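Universal stress protein (Pseudomonas aeruginosa UCBPP-PA14, PDB 7MQ5) is of unknown function but, as a member of the universal stress protein family, probably helps the bacterium to withstand adverse conditions. Local coordinates at residues 11-16 with 79-84; 41-46 with 75-80; 135-140 with 162-167; 231-236 with 265-270. One frame throughout, in Å; residues are numbered along the deposited sequence.

Contact 1. Residues 11-16 with 79-84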
loop_
_atom_site.group_PDB
_atom_site.type_symbol
_atom_site.label_atom_id
_atom_site.label_comp_id
_atom_site.label_asym_id
_atom_site.label_seq_id
_atom_site.Cartn_x
_atom_site.Cartn_y
_atom_site.Cartn_z
ATOM N N LEU A 11 2.734 11.439 4.411
ATOM C CA LEU A 11 4.017 11.370 5.144
ATOM C C LEU A 11 5.033 10.654 4.249
ATOM O O LEU A 11 4.779 9.497 3.843
ATOM C CB LEU A 11 3.819 10.627 6.463
ATOM C CG LEU A 11 5.070 10.513 7.330
ATOM C CD1 LEU A 11 5.558 11.891 7.750
ATOM C CD2 LEU A 11 4.790 9.638 8.543
ATOM N N VAL A 12 6.132 11.334 3.938
ATOM C CA VAL A 12 7.200 10.775 3.077
ATOM C C VAL A 12 8.414 10.505 3.955
ATOM O O VAL A 12 8.984 11.463 4.507
ATOM C CB VAL A 12 7.551 11.732 1.930
ATOM C CG1 VAL A 12 8.522 11.084 0.963
ATOM C CG2 VAL A 12 6.316 12.240 1.202
ATOM N N VAL A 13 8.776 9.240 4.105
ATOM C CA VAL A 13 9.980 8.884 4.897
ATOM C C VAL A 13 11.202 9.082 4.000
ATOM O O VAL A 13 11.316 8.399 2.973
ATOM C CB VAL A 13 9.872 7.458 5.436
ATOM C CG1 VAL A 13 11.123 7.096 6.223
ATOM C CG2 VAL A 13 8.630 7.302 6.286
ATOM N N ILE A 14 12.071 9.998 4.404
ATOM C CA ILE A 14 13.298 10.375 3.651
ATOM C C ILE A 14 14.504 9.700 4.301
ATOM O O ILE A 14 14.715 9.890 5.503
ATOM C CB ILE A 14 13.472 11.915 3.640
ATOM C CG1 ILE A 14 12.288 12.638 2.988
ATOM C CG2 ILE A 14 14.796 12.302 2.988
ATOM C CD1 ILE A 14 12.097 12.341 1.516
ATOM N N GLU A 15 15.275 8.953 3.517
ATOM C CA GLU A 15 16.524 8.323 4.009
ATOM C C GLU A 15 17.677 9.288 3.779
ATOM O O GLU A 15 17.765 9.930 2.732
ATOM C CB GLU A 15 16.848 7.032 3.256
ATOM C CG GLU A 15 15.922 5.874 3.561
ATOM C CD GLU A 15 16.186 5.132 4.864
ATOM O OE1 GLU A 15 17.233 5.375 5.501
ATOM O OE2 GLU A 15 15.358 4.273 5.222
ATOM N N PRO A 16 18.588 9.448 4.755
ATOM C CA PRO A 16 19.751 10.312 4.537
ATOM C C PRO A 16 20.948 9.732 3.757
ATOM O O PRO A 16 21.699 10.527 3.172
ATOM C CB PRO A 16 20.208 10.623 5.972
ATOM C CG PRO A 16 19.726 9.441 6.799
ATOM C CD PRO A 16 18.422 9.022 6.157
ATOM N N GLN A 79 8.058 3.627 15.334
ATOM C CA GLN A 79 7.315 4.487 16.291
ATOM C C GLN A 79 7.480 5.963 15.915
ATOM O O GLN A 79 6.508 6.733 16.067
ATOM C CB GLN A 79 7.769 4.198 17.714
ATOM C CG GLN A 79 7.193 2.891 18.232
ATOM C CD GLN A 79 7.770 2.516 19.565
ATOM O OE1 GLN A 79 7.097 2.596 20.589
ATOM N NE2 GLN A 79 9.043 2.162 19.563
ATOM N N THR A 80 8.662 6.344 15.434
ATOM C CA THR A 80 8.894 7.752 15.024
ATOM C C THR A 80 7.979 8.090 13.839
ATOM O O THR A 80 7.336 9.160 13.829
ATOM C CB THR A 80 10.366 7.978 14.675
ATOM O OG1 THR A 80 11.172 7.669 15.810
ATOM C CG2 THR A 80 10.628 9.397 14.242
ATOM N N ILE A 81 7.897 7.171 12.884
ATOM C CA ILE A 81 7.027 7.380 11.696
ATOM C C ILE A 81 5.559 7.491 12.123
ATOM O O ILE A 81 4.870 8.426 11.672
ATOM C CB ILE A 81 7.241 6.235 10.693
ATOM C CG1 ILE A 81 8.681 6.240 10.181
ATOM C CG2 ILE A 81 6.239 6.326 9.560
ATOM C CD1 ILE A 81 9.077 5.005 9.426
ATOM N N ILE A 82 5.070 6.554 12.939
ATOM C CA ILE A 82 3.632 6.616 13.334
ATOM C C ILE A 82 3.373 7.872 14.181
ATOM O O ILE A 82 2.330 8.516 13.971
ATOM C CB ILE A 82 3.207 5.303 14.011
ATOM C CG1 ILE A 82 3.227 4.163 12.988
ATOM C CG2 ILE A 82 1.849 5.443 14.685
ATOM C CD1 ILE A 82 3.086 2.787 13.578
ATOM N N ALA A 83 4.295 8.247 15.071
ATOM C CA ALA A 83 4.065 9.476 15.866
ATOM C C ALA A 83 3.959 10.683 14.926
ATOM O O ALA A 83 3.151 11.597 15.200
ATOM C CB ALA A 83 5.153 9.669 16.893
ATOM N N GLU A 84 4.764 10.710 13.868
ATOM C CA GLU A 84 4.708 11.859 12.928
ATOM C C GLU A 84 3.385 11.836 12.153
ATOM O O GLU A 84 2.796 12.908 11.913
ATOM C CB GLU A 84 5.906 11.845 11.982
ATOM C CG GLU A 84 6.188 13.209 11.395
ATOM C CD GLU A 84 6.816 14.190 12.375
ATOM O OE1 GLU A 84 7.085 13.809 13.558
ATOM O OE2 GLU A 84 7.067 15.327 11.948
#
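The flat group that L11 meets is the I81 peptide carbonyl: methyl CD2 of L11 comes to 3.4 Å from I81 O, tilted out of the carbonyl plane. The other flat group, the E84 carboxylate, leads away from strand 11-13; its OE2 is held by hydrogen bonds from H39 and N70, which suits a buried acid. The stem of E84 still serves the contact, since its CG lies 3.9 Å from CD1 of L11 and the two side chains cross at about a right angle. With CG anti to the backbone N (chi1 -158°) the methylene faces the leucine, and the bend at chi2 (74°) then turns the carboxylate away.

L11 thus uses both branches, in the one of its two conformers described here. CD2 also touches CG2 of I81 at 3.8 Å. V13, two residues on and on the same face of the strand, sends CG2 to within 3.9 Å of CD1 of I81, again with the chains roughly perpendicular. Branched and beta-branched aliphatics suit this face, filling the space between sheet and helix. I81 is the shared partner, and it also touches I93 and K95 of strand 92-96.

The axes of strand 11-13 and helix 79-84 are 9.8 Å apart and run nearly antiparallel, at 158°. Helix 77-88 links strand 67-72 to strand 92-96 and lies over the strands between them. With the strand order 3-2-1-4-5, numbered along the chain, such a crossover is consistent with the Rossmann-like alpha/beta fold of the HUP clan, to which the second half of the chain is assigned.

Contact 2. Residues 41-46 with 75-80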
loop_
_atom_site.group_PDB
_atom_site.type_symbol
_atom_site.label_atom_id
_atom_site.label_comp_id
_atom_site.label_asym_id
_atom_site.label_seq_id
_atom_site.Cartn_x
_atom_site.Cartn_y
_atom_site.Cartn_z
ATOM N N LEU A 41 9.869 13.514 6.377
ATOM C CA LEU A 41 10.373 13.154 7.717
ATOM C C LEU A 41 11.701 12.416 7.601
ATOM O O LEU A 41 11.774 11.414 6.869
ATOM C CB LEU A 41 9.345 12.262 8.419
ATOM C CG LEU A 41 9.806 11.605 9.722
ATOM C CD1 LEU A 41 10.014 12.650 10.812
ATOM C CD2 LEU A 41 8.829 10.523 10.167
ATOM N N VAL A 42 12.698 12.885 8.348
ATOM C CA VAL A 42 13.960 12.120 8.539
ATOM C C VAL A 42 13.936 11.592 9.977
ATOM O O VAL A 42 13.777 12.401 10.896
ATOM C CB VAL A 42 15.222 12.954 8.260
ATOM C CG1 VAL A 42 16.472 12.172 8.637
ATOM C CG2 VAL A 42 15.281 13.405 6.812
ATOM N N CYS A 43 14.101 10.285 10.135
ATOM C CA CYS A 43 14.088 9.637 11.465
ATOM C C CYS A 43 15.531 9.409 11.913
ATOM O O CYS A 43 16.135 8.404 11.509
ATOM C CB CYS A 43 13.334 8.318 11.422
ATOM S SG CYS A 43 11.624 8.499 10.872
ATOM N N GLU A 44 16.062 10.338 12.705
ATOM C CA GLU A 44 17.463 10.237 13.174
ATOM C C GLU A 44 17.667 11.227 14.311
ATOM O O GLU A 44 17.046 12.305 14.285
ATOM C CB GLU A 44 18.438 10.567 12.044
ATOM C CG GLU A 44 19.895 10.424 12.454
ATOM C CD GLU A 44 20.919 10.722 11.375
ATOM O OE1 GLU A 44 20.626 10.462 10.185
ATOM O OE2 GLU A 44 22.017 11.205 11.734
ATOM N N LYS A 45 18.535 10.871 15.249
ATOM C CA LYS A 45 18.862 11.776 16.374
ATOM C C LYS A 45 20.179 12.523 16.124
ATOM O O LYS A 45 20.224 13.735 16.386
ATOM C CB LYS A 45 19.007 10.969 17.667
ATOM C CG LYS A 45 19.306 11.789 18.914
ATOM C CD LYS A 45 19.430 10.964 20.178
ATOM C CE LYS A 45 20.667 10.091 20.216
ATOM N NZ LYS A 45 20.790 9.354 21.496
ATOM N N ARG A 46 21.199 11.845 15.589
ATOM C CA ARG A 46 22.566 12.435 15.654
ATOM C C ARG A 46 22.796 13.637 14.729
ATOM O O ARG A 46 23.129 14.733 15.245
ATOM C CB ARG A 46 23.624 11.369 15.358
ATOM C CG ARG A 46 25.044 11.924 15.371
ATOM C CD ARG A 46 26.106 10.857 15.256
ATOM N NE ARG A 46 26.042 10.135 14.003
ATOM C CZ ARG A 46 26.794 10.367 12.930
ATOM N NH1 ARG A 46 27.709 11.319 12.935
ATOM N NH2 ARG A 46 26.619 9.629 11.847
ATOM N N ASP A 75 12.393 6.289 20.320
ATOM C CA ASP A 75 12.323 4.834 20.618
ATOM C C ASP A 75 12.736 3.975 19.421
ATOM O O ASP A 75 13.675 3.171 19.570
ATOM C CB ASP A 75 10.932 4.469 21.141
ATOM C CG ASP A 75 10.614 5.108 22.484
ATOM O OD1 ASP A 75 11.551 5.280 23.281
ATOM O OD2 ASP A 75 9.438 5.462 22.708
ATOM N N SER A 76 12.039 4.099 18.296
ATOM C CA SER A 76 12.337 3.214 17.147
ATOM C C SER A 76 11.935 3.906 15.850
ATOM O O SER A 76 11.229 4.928 15.889
ATOM C CB SER A 76 11.610 1.896 17.274
ATOM O OG SER A 76 10.211 2.094 17.107
ATOM N N LEU A 77 12.338 3.323 14.736
ATOM C CA LEU A 77 12.013 3.893 13.416
ATOM C C LEU A 77 10.492 3.850 13.195
ATOM O O LEU A 77 9.895 4.907 12.937
ATOM C CB LEU A 77 12.782 3.092 12.365
ATOM C CG LEU A 77 12.539 3.500 10.919
ATOM C CD1 LEU A 77 12.908 4.953 10.694
ATOM C CD2 LEU A 77 13.340 2.607 9.982
ATOM N N HIS A 78 9.864 2.692 13.376
ATOM C CA HIS A 78 8.405 2.648 13.098
ATOM C C HIS A 78 7.630 3.540 14.079
ATOM O O HIS A 78 6.629 4.140 13.663
ATOM C CB HIS A 78 7.880 1.215 13.097
ATOM C CG HIS A 78 7.775 0.598 14.447
ATOM N ND1 HIS A 78 8.854 0.019 15.077
ATOM C CD2 HIS A 78 6.720 0.460 15.274
ATOM C CE1 HIS A 78 8.465 -0.452 16.245
ATOM N NE2 HIS A 78 7.159 -0.187 16.393
ATOM N N GLN A 79 8.058 3.627 15.334
ATOM C CA GLN A 79 7.315 4.487 16.291
ATOM C C GLN A 79 7.480 5.963 15.915
ATOM O O GLN A 79 6.508 6.733 16.067
ATOM C CB GLN A 79 7.769 4.198 17.714
ATOM C CG GLN A 79 7.193 2.891 18.232
ATOM C CD GLN A 79 7.770 2.516 19.565
ATOM O OE1 GLN A 79 7.097 2.596 20.589
ATOM N NE2 GLN A 79 9.043 2.162 19.563
ATOM N N THR A 80 8.662 6.344 15.434
ATOM C CA THR A 80 8.894 7.752 15.024
ATOM C C THR A 80 7.979 8.090 13.839
ATOM O O THR A 80 7.336 9.160 13.829
ATOM C CB THR A 80 10.366 7.978 14.675
ATOM O OG1 THR A 80 11.172 7.669 15.810
ATOM C CG2 THR A 80 10.628 9.397 14.242
#
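C43 and L77 meet because of their torsions: C43 carries SG anti to its carbonyl carbon (chi1 -58°), facing the helix, while in L77 chi1 178° sends CG out and chi2 59° turns CD1 onto C43. CD1 of L77 presses on CB of C43 at 3.5 Å, tighter than usual for two carbons. The sulfur lies 3.6 Å from CG2 of T80; a small cysteine fits where the CA atoms of C43 and L77 are 6.4 Å apart. Two residues earlier in the strand, CD2 of L41 approaches T80 O more loosely, at 4.2 Å.

T80 suits its place by having two different branches. Its methyl faces C43, while OG1 donates to S76 O at 2.7 Å. T80 N reaches the same oxygen from the opposite face of its plane, and OG1 also bonds to K74 N.

Locally, S76 is the N-cap of helix 77-88. Its OG accepts from Q79 N at 3.2 Å, and from Q79 NE2 at 2.7 Å in a nearly straight bond lying in the amide plane. The helix N-terminus beside the carboxyl end of strand 37-43 is what a parallel alpha/beta fold gives, its helices running antiparallel to its strands.

Contact 3. Residues 135-140 with 162-167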
loop_
_atom_site.group_PDB
_atom_site.type_symbol
_atom_site.label_atom_id
_atom_site.label_comp_id
_atom_site.label_asym_id
_atom_site.label_seq_id
_atom_site.Cartn_x
_atom_site.Cartn_y
_atom_site.Cartn_z
ATOM N N GLY A 135 2.664 1.901 -16.417
ATOM C CA GLY A 135 2.799 0.496 -15.986
ATOM C C GLY A 135 1.470 -0.205 -15.762
ATOM O O GLY A 135 0.430 0.255 -16.271
ATOM N N LYS A 136 1.515 -1.303 -15.018
ATOM C CA LYS A 136 0.307 -2.096 -14.681
ATOM C C LYS A 136 0.108 -2.087 -13.166
ATOM O O LYS A 136 1.070 -2.336 -12.413
ATOM C CB LYS A 136 0.424 -3.513 -15.240
ATOM C CG LYS A 136 0.518 -3.546 -16.760
ATOM C CD LYS A 136 0.444 -4.929 -17.346
ATOM C CE LYS A 136 0.591 -4.922 -18.855
ATOM N NZ LYS A 136 0.663 -6.292 -19.412
ATOM N N ILE A 137 -1.115 -1.793 -12.752
ATOM C CA ILE A 137 -1.529 -1.744 -11.326
ATOM C C ILE A 137 -2.381 -2.985 -11.066
ATOM O O ILE A 137 -3.345 -3.202 -11.810
ATOM C CB ILE A 137 -2.326 -0.457 -11.041
ATOM C CG1 ILE A 137 -1.666 0.788 -11.648
ATOM C CG2 ILE A 137 -2.602 -0.317 -9.543
ATOM C CD1 ILE A 137 -0.230 1.015 -11.234
ATOM N N LEU A 138 -2.036 -3.742 -10.031
ATOM C CA LEU A 138 -2.756 -4.989 -9.711
ATOM C C LEU A 138 -3.494 -4.842 -8.382
ATOM O O LEU A 138 -2.868 -4.493 -7.393
ATOM C CB LEU A 138 -1.759 -6.147 -9.638
ATOM C CG LEU A 138 -2.365 -7.507 -9.310
ATOM C CD1 LEU A 138 -3.370 -7.946 -10.374
ATOM C CD2 LEU A 138 -1.250 -8.520 -9.151
ATOM N N ALA A 139 -4.794 -5.104 -8.387
ATOM C CA ALA A 139 -5.614 -5.123 -7.154
ATOM C C ALA A 139 -5.868 -6.582 -6.772
ATOM O O ALA A 139 -6.278 -7.355 -7.648
ATOM C CB ALA A 139 -6.912 -4.391 -7.384
ATOM N N ALA A 140 -5.670 -6.945 -5.504
ATOM C CA ALA A 140 -5.914 -8.323 -5.028
ATOM C C ALA A 140 -7.200 -8.358 -4.198
ATOM O O ALA A 140 -7.288 -7.651 -3.191
ATOM C CB ALA A 140 -4.737 -8.821 -4.224
ATOM N N TYR A 162 -7.633 1.996 -8.746
ATOM C CA TYR A 162 -8.161 2.767 -9.898
ATOM C C TYR A 162 -7.611 4.197 -9.863
ATOM O O TYR A 162 -7.192 4.693 -10.913
ATOM C CB TYR A 162 -9.689 2.700 -9.878
ATOM C CG TYR A 162 -10.411 3.527 -10.912
ATOM C CD1 TYR A 162 -9.942 3.646 -12.212
ATOM C CD2 TYR A 162 -11.644 4.084 -10.618
ATOM C CE1 TYR A 162 -10.641 4.365 -13.169
ATOM C CE2 TYR A 162 -12.363 4.796 -11.565
ATOM C CZ TYR A 162 -11.859 4.937 -12.847
ATOM O OH TYR A 162 -12.555 5.631 -13.792
ATOM N N ASP A 163 -7.575 4.836 -8.695
ATOM C CA ASP A 163 -7.029 6.219 -8.656
ATOM C C ASP A 163 -5.550 6.195 -9.053
ATOM O O ASP A 163 -5.093 7.113 -9.749
ATOM C CB ASP A 163 -7.185 6.843 -7.278
ATOM C CG ASP A 163 -8.622 7.068 -6.864
ATOM O OD1 ASP A 163 -9.504 7.087 -7.754
ATOM O OD2 ASP A 163 -8.848 7.213 -5.654
ATOM N N ILE A 164 -4.825 5.165 -8.632
ATOM C CA ILE A 164 -3.378 5.090 -8.980
ATOM C C ILE A 164 -3.248 4.887 -10.496
ATOM O O ILE A 164 -2.411 5.547 -11.127
ATOM C CB ILE A 164 -2.684 3.981 -8.169
ATOM C CG1 ILE A 164 -2.545 4.400 -6.707
ATOM C CG2 ILE A 164 -1.337 3.638 -8.772
ATOM C CD1 ILE A 164 -2.111 3.308 -5.780
ATOM N N ALA A 165 -4.046 3.996 -11.066
ATOM C CA ALA A 165 -3.967 3.764 -12.525
ATOM C C ALA A 165 -4.229 5.081 -13.262
ATOM O O ALA A 165 -3.545 5.357 -14.261
ATOM C CB ALA A 165 -4.941 2.683 -12.927
ATOM N N GLY A 166 -5.193 5.870 -12.794
ATOM C CA GLY A 166 -5.507 7.139 -13.476
ATOM C C GLY A 166 -4.378 8.144 -13.350
ATOM O O GLY A 166 -3.979 8.730 -14.378
ATOM N N LEU A 167 -3.822 8.314 -12.147
ATOM C CA LEU A 167 -2.802 9.383 -11.972
ATOM C C LEU A 167 -1.491 8.980 -12.652
ATOM O O LEU A 167 -0.759 9.881 -13.102
ATOM C CB LEU A 167 -2.627 9.749 -10.491
ATOM C CG LEU A 167 -1.981 8.721 -9.569
ATOM C CD1 LEU A 167 -0.455 8.820 -9.595
ATOM C CD2 LEU A 167 -2.485 8.929 -8.144
#
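I137 and I164 cross at about a right angle, the end methyl of one meeting the side branch of the other: CD1 of I137 is 3.8 Å from CG2 of I164. The torsions of I137, chi1 -46° and chi2 -55°, fold its longer branch back toward the helix, so that CG1 as well as CD1 takes part. CG1 lies against A165, 3.9 Å from its CA and 4.0 Å from its CB. I164 holds its CG2 anti to the backbone N, and that branch is the one offered to the strand.

The choice of residues follows from this fit. An isoleucine on the strand has the beta branching that an extended chain accommodates well and the length to reach the helix; an alanine at 165 keeps the helix surface low enough for I137 to lie directly on the backbone, with the two CA atoms 6.1 Å apart. I164 also touches W132, in the connection between strands 123-126 and 136-141.

Strand 136-141 opens a beta-alpha-beta unit whose helix is 148-167 and whose second strand is 171-178, the latter bonded through its backbone to I137. Farther along the same face, A139 packs on I157, I158 and A161 of the same helix. L138 turns the other way, onto helix 225-236, and the strand therefore lies sandwiched between the two helices, flanked in the sheet by strands 171-178 and 240-244.

Contact 4. Residues 231-236 with 265-270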
loop_
_atom_site.group_PDB
_atom_site.type_symbol
_atom_site.label_atom_id
_atom_site.label_comp_id
_atom_site.label_asym_id
_atom_site.label_seq_id
_atom_site.Cartn_x
_atom_site.Cartn_y
_atom_site.Cartn_z
ATOM N N ARG A 231 2.239 -14.624 -8.402
ATOM C CA ARG A 231 2.405 -15.124 -9.795
ATOM C C ARG A 231 1.797 -14.128 -10.783
ATOM O O ARG A 231 2.385 -13.875 -11.853
ATOM C CB ARG A 231 1.727 -16.477 -9.995
ATOM C CG ARG A 231 2.452 -17.631 -9.336
ATOM C CD ARG A 231 1.621 -18.880 -9.501
ATOM N NE ARG A 231 2.144 -20.000 -8.753
ATOM C CZ ARG A 231 1.514 -21.175 -8.668
ATOM N NH1 ARG A 231 0.337 -21.327 -9.248
ATOM N NH2 ARG A 231 2.035 -22.175 -7.983
ATOM N N THR A 232 0.619 -13.611 -10.454
ATOM C CA THR A 232 -0.032 -12.672 -11.393
ATOM C C THR A 232 0.781 -11.383 -11.468
ATOM O O THR A 232 0.950 -10.846 -12.567
ATOM C CB THR A 232 -1.486 -12.449 -10.984
ATOM O OG1 THR A 232 -2.127 -13.723 -10.949
ATOM C CG2 THR A 232 -2.197 -11.506 -11.922
ATOM N N ALA A 233 1.276 -10.900 -10.333
ATOM C CA ALA A 233 2.096 -9.675 -10.355
ATOM C C ALA A 233 3.318 -9.886 -11.242
ATOM O O ALA A 233 3.662 -8.991 -12.026
ATOM C CB ALA A 233 2.511 -9.292 -8.953
ATOM N N GLN A 234 3.943 -11.050 -11.131
ATOM C CA GLN A 234 5.171 -11.308 -11.916
ATOM C C GLN A 234 4.822 -11.415 -13.410
ATOM O O GLN A 234 5.530 -10.826 -14.246
ATOM C CB GLN A 234 5.845 -12.588 -11.423
ATOM C CG GLN A 234 7.173 -12.850 -12.105
ATOM C CD GLN A 234 8.216 -11.824 -11.748
ATOM O OE1 GLN A 234 8.783 -11.168 -12.619
ATOM N NE2 GLN A 234 8.432 -11.645 -10.455
ATOM N N LYS A 235 3.745 -12.125 -13.742
ATOM C CA LYS A 235 3.364 -12.317 -15.167
ATOM C C LYS A 235 3.025 -10.967 -15.812
ATOM O O LYS A 235 3.397 -10.747 -16.974
ATOM C CB LYS A 235 2.193 -13.302 -15.262
ATOM C CG LYS A 235 1.700 -13.586 -16.677
ATOM C CD LYS A 235 2.740 -14.203 -17.594
ATOM C CE LYS A 235 2.226 -14.426 -19.001
ATOM N NZ LYS A 235 3.228 -15.129 -19.829
ATOM N N LEU A 236 2.360 -10.082 -15.077
ATOM C CA LEU A 236 1.982 -8.735 -15.590
ATOM C C LEU A 236 3.147 -7.746 -15.454
ATOM O O LEU A 236 3.015 -6.616 -15.947
ATOM C CB LEU A 236 0.802 -8.192 -14.778
ATOM C CG LEU A 236 -0.523 -8.926 -14.933
ATOM C CD1 LEU A 236 -1.552 -8.376 -13.955
ATOM C CD2 LEU A 236 -1.043 -8.836 -16.362
ATOM N N ASP A 265 6.395 -10.172 1.501
ATOM C CA ASP A 265 7.805 -10.638 1.529
ATOM C C ASP A 265 8.218 -11.246 0.183
ATOM O O ASP A 265 9.382 -11.656 0.084
ATOM C CB ASP A 265 8.018 -11.674 2.638
ATOM C CG ASP A 265 8.406 -11.108 3.999
ATOM O OD1 ASP A 265 8.623 -9.873 4.106
ATOM O OD2 ASP A 265 8.497 -11.910 4.947
ATOM N N THR A 266 7.317 -11.280 -0.808
ATOM C CA THR A 266 7.589 -11.956 -2.109
ATOM C C THR A 266 7.484 -10.975 -3.282
ATOM O O THR A 266 8.249 -11.091 -4.236
ATOM C CB THR A 266 6.610 -13.124 -2.340
ATOM O OG1 THR A 266 6.682 -13.998 -1.213
ATOM C CG2 THR A 266 6.879 -13.905 -3.607
ATOM N N LEU A 267 6.535 -10.055 -3.229
ATOM C CA LEU A 267 6.314 -9.155 -4.384
ATOM C C LEU A 267 7.559 -8.326 -4.680
ATOM O O LEU A 267 8.265 -7.900 -3.732
ATOM C CB LEU A 267 5.145 -8.221 -4.081
ATOM C CG LEU A 267 3.755 -8.861 -4.106
ATOM C CD1 LEU A 267 2.741 -7.884 -3.539
ATOM C CD2 LEU A 267 3.352 -9.283 -5.512
ATOM N N GLU A 268 7.762 -8.065 -5.967
ATOM C CA GLU A 268 8.840 -7.173 -6.457
ATOM C C GLU A 268 8.235 -5.814 -6.825
ATOM O O GLU A 268 9.001 -4.875 -7.042
ATOM C CB GLU A 268 9.567 -7.827 -7.629
ATOM C CG GLU A 268 10.270 -9.121 -7.232
ATOM C CD GLU A 268 11.089 -9.817 -8.306
ATOM O OE1 GLU A 268 10.730 -9.722 -9.493
ATOM O OE2 GLU A 268 12.111 -10.434 -7.945
ATOM N N SER A 269 6.912 -5.727 -6.908
ATOM C CA SER A 269 6.199 -4.456 -7.147
ATOM C C SER A 269 6.191 -3.631 -5.858
ATOM O O SER A 269 6.404 -4.184 -4.780
ATOM C CB SER A 269 4.753 -4.723 -7.562
ATOM O OG SER A 269 4.012 -5.301 -6.479
ATOM N N ASP A 270 5.944 -2.337 -5.997
ATOM C CA ASP A 270 5.553 -1.559 -4.807
ATOM C C ASP A 270 4.281 -2.213 -4.248
ATOM O O ASP A 270 3.537 -2.875 -5.015
ATOM C CB ASP A 270 5.240 -0.104 -5.148
ATOM C CG ASP A 270 6.423 0.755 -5.545
ATOM O OD1 ASP A 270 7.563 0.246 -5.603
ATOM O OD2 ASP A 270 6.184 1.952 -5.781
HETATM O O HOH W 1 11.420 -10.590 -12.352
#
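The polar part of the contact joins Q234 and E268 on the exposed side. NE2 of Q234 donates to OE1 of E268 at 3.1 Å, almost straight at 170°. The carboxylate oxygen lies in the amide plane of Q234, but the amide meets it from above the carboxylate plane, the two planes being 80° apart. A bend at chi2 of Q234 carries the amide toward E268, whose chain reaches out extended beyond CG.

A water completes a small ring. It donates to OE1 of Q234 at 2.7 Å and to OE1 of E268 at 3.1 Å, so both ends of the amide are engaged and its rotation is fixed. Long polar side chains suit this exposed position, where water can join the bond.

The apolar part lies deeper: CB of A233 touches CD2 of L267 at 3.5 Å. The small methyl of A233 lets the leucine branch come close; both also pack on T241 of strand 240-244.

Past L267 the chain enters strand 270-274 at D270, which forms a salt bridge with R26. Helix 225-236 precedes strand 240-244, the sheet neighbour of 270-274, and the contact ties this crossover helix to the loop entering the adjacent parallel strand of a Rossmann-like alpha/beta domain.

How the contacts relate
Along the chain, contacts 1 and 2 close before contact 3 opens, and contact 4 comes last. Contacts 1 and 2, with centres about 7 Å apart, share Q79 and T80 of helix 77-88 and are probably joined by backbone hydrogen bonds of L41 with V12 and I14, between neighbouring strands 9-13 and 37-43. Contacts 3 and 4, about 14 Å apart between centres, touch through K136 and L138, whose strand has helix 148-167 on one face and helix 225-236 on the other. Contact 1 lies about 25 Å from contact 3, centre to centre, across the middle of the chain. One ten-stranded sheet, its strands in the order 3-2-1-4-5-10-9-6-7-8 numbered along the chain, unites two alpha/beta units.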